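Local coordinates for general secretion pathway protein D (Pseudomonas aeruginosa, PDB 4E9J) that forms the outer membrane channel of a type II secretion system that exports proteins such as the elastase LasB, with this fragment belonging to its periplasmic part, at residues A210-D215 with A231-L236. Numbering follows the deposited sequence.
Sequences AQVIAD and AKLVQL
Leu233 reaches from helix 227-240 to the start of strand 211-215 and meets Ala210 and Val212 there, inside the N2 domain. N2 has the beta-alpha-beta-beta-alpha order of a KH-like fold: helices 188-201 and 227-240 pack on one face of a three-stranded antiparallel sheet, and 211-215 is an outer strand of that sheet. One methyl does nearly all the touching. With CG of Leu233 anti to the backbone N (chi1 -172°) and CD2 in turn anti to CA, the side chain is fully extended from the helix, and CD2 becomes its foremost atom. CD2 sits 3.6 Å from Ala210 CB, the methyl of a residue just ahead of the strand whose CB is directed at the helix. Nearer the root of the leucine, Leu233 CB also lies 3.9 Å from Ala210 CB, so this small side chain rests along the leucine. Val212 comes in differently. Its CA–CB bond does not aim at the helix, but chi1 of -174° turns CG1 anti to the backbone N and leaves CG2 beside that N, as the branch facing the leucine. The two side chains cross at about a right angle. Leu195 of helix 188-201 touches both of them, as does Ile223 of the central strand, so the contact belongs to the apolar layer between helices and sheet. Gln211, between Ala210 and Val212, directs its CB away from the helix; its backbone lies against the methyl, the O nearest at 3.9 Å from Leu233 CD2. That methyl ends up between Ala210 CB and Val212 CG2, 3.8 Å from the latter.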
loop_
_atom_site.group_PDB
_atom_site.type_symbol
_atom_site.label_atom_id
_atom_site.label_comp_id
_atom_site.label_asym_id
_atom_site.label_seq_id
_atom_site.Cartn_x
_atom_site.Cartn_y
_atom_site.Cartn_z
ATOM N N ALA A 210 -7.560 -25.701 0.142
ATOM C CA ALA A 210 -6.810 -24.512 -0.248
ATOM C C ALA A 210 -7.567 -23.752 -1.352
ATOM O O ALA A 210 -8.536 -24.264 -1.887
ATOM C CB ALA A 210 -5.415 -24.889 -0.699
ATOM N N GLN A 211 -7.181 -22.507 -1.621
ATOM C CA GLN A 211 -7.874 -21.641 -2.592
ATOM C C GLN A 211 -6.820 -20.795 -3.315
ATOM O O GLN A 211 -5.753 -20.586 -2.740
ATOM C CB GLN A 211 -8.898 -20.783 -1.828
ATOM C CG GLN A 211 -9.491 -19.587 -2.588
ATOM C CD GLN A 211 -10.459 -18.787 -1.745
ATOM O OE1 GLN A 211 -10.895 -19.204 -0.672
ATOM N NE2 GLN A 211 -10.834 -17.616 -2.220
ATOM N N VAL A 212 -7.098 -20.371 -4.575
ATOM C CA VAL A 212 -6.186 -19.576 -5.431
ATOM C C VAL A 212 -6.827 -18.253 -5.721
ATOM O O VAL A 212 -8.005 -18.258 -6.046
ATOM C CB VAL A 212 -5.933 -20.251 -6.826
ATOM C CG1 VAL A 212 -4.870 -19.492 -7.620
ATOM C CG2 VAL A 212 -5.529 -21.697 -6.716
ATOM N N ILE A 213 -6.057 -17.141 -5.713
ATOM C CA ILE A 213 -6.484 -15.827 -6.180
ATOM C C ILE A 213 -5.441 -15.442 -7.247
ATOM O O ILE A 213 -4.240 -15.367 -6.947
ATOM C CB ILE A 213 -6.574 -14.749 -5.073
ATOM C CG1 ILE A 213 -7.785 -15.056 -4.135
ATOM C CG2 ILE A 213 -6.682 -13.345 -5.683
ATOM C CD1 ILE A 213 -7.859 -14.223 -2.859
ATOM N N ALA A 214 -5.927 -15.190 -8.468
ATOM C CA ALA A 214 -5.087 -14.762 -9.568
ATOM C C ALA A 214 -4.763 -13.266 -9.383
ATOM O O ALA A 214 -5.636 -12.516 -8.992
ATOM C CB ALA A 214 -5.839 -14.990 -10.871
ATOM N N ASP A 215 -3.532 -12.833 -9.620
ATOM C CA ASP A 215 -3.159 -11.412 -9.583
ATOM C C ASP A 215 -2.448 -11.153 -10.879
ATOM O O ASP A 215 -1.227 -11.281 -10.988
ATOM C CB ASP A 215 -2.320 -11.076 -8.347
ATOM C CG ASP A 215 -1.862 -9.632 -8.229
ATOM O OD1 ASP A 215 -2.308 -8.797 -9.043
ATOM O OD2 ASP A 215 -1.127 -9.322 -7.269
ATOM N N ALA A 231 0.386 -25.533 1.869
ATOM C CA ALA A 231 1.735 -25.970 1.527
ATOM C C ALA A 231 1.724 -26.942 0.328
ATOM O O ALA A 231 2.607 -26.854 -0.538
ATOM C CB ALA A 231 2.412 -26.590 2.740
ATOM N N LYS A 232 0.679 -27.788 0.221
ATOM C CA LYS A 232 0.581 -28.712 -0.908
ATOM C C LYS A 232 0.171 -27.986 -2.194
ATOM O O LYS A 232 0.716 -28.281 -3.249
ATOM C CB LYS A 232 -0.394 -29.856 -0.597
ATOM N N LEU A 233 -0.769 -27.040 -2.127
ATOM C CA LEU A 233 -1.185 -26.322 -3.345
ATOM C C LEU A 233 -0.031 -25.474 -3.891
ATOM O O LEU A 233 0.105 -25.353 -5.108
ATOM C CB LEU A 233 -2.437 -25.476 -3.104
ATOM C CG LEU A 233 -3.070 -24.827 -4.363
ATOM C CD1 LEU A 233 -3.478 -25.855 -5.376
ATOM C CD2 LEU A 233 -4.263 -24.005 -3.991
ATOM N N VAL A 234 0.841 -24.958 -2.998
ATOM C CA VAL A 234 2.048 -24.214 -3.409
ATOM C C VAL A 234 2.959 -25.146 -4.248
ATOM O O VAL A 234 3.426 -24.748 -5.314
ATOM C CB VAL A 234 2.795 -23.559 -2.217
ATOM C CG1 VAL A 234 4.152 -23.004 -2.634
ATOM C CG2 VAL A 234 1.948 -22.447 -1.595
ATOM N N GLN A 235 3.160 -26.395 -3.796
ATOM C CA GLN A 235 3.976 -27.363 -4.537
ATOM C C GLN A 235 3.355 -27.669 -5.896
ATOM O O GLN A 235 4.066 -27.662 -6.890
ATOM C CB GLN A 235 4.164 -28.671 -3.734
ATOM N N LEU A 236 2.030 -27.915 -5.932
ATOM C CA LEU A 236 1.270 -28.178 -7.166
ATOM C C LEU A 236 1.382 -27.001 -8.138
ATOM O O LEU A 236 1.535 -27.235 -9.331
ATOM C CB LEU A 236 -0.219 -28.432 -6.860
ATOM C CG LEU A 236 -1.063 -28.949 -8.057
ATOM C CD1 LEU A 236 -0.639 -30.355 -8.478
ATOM C CD2 LEU A 236 -2.555 -28.949 -7.740
#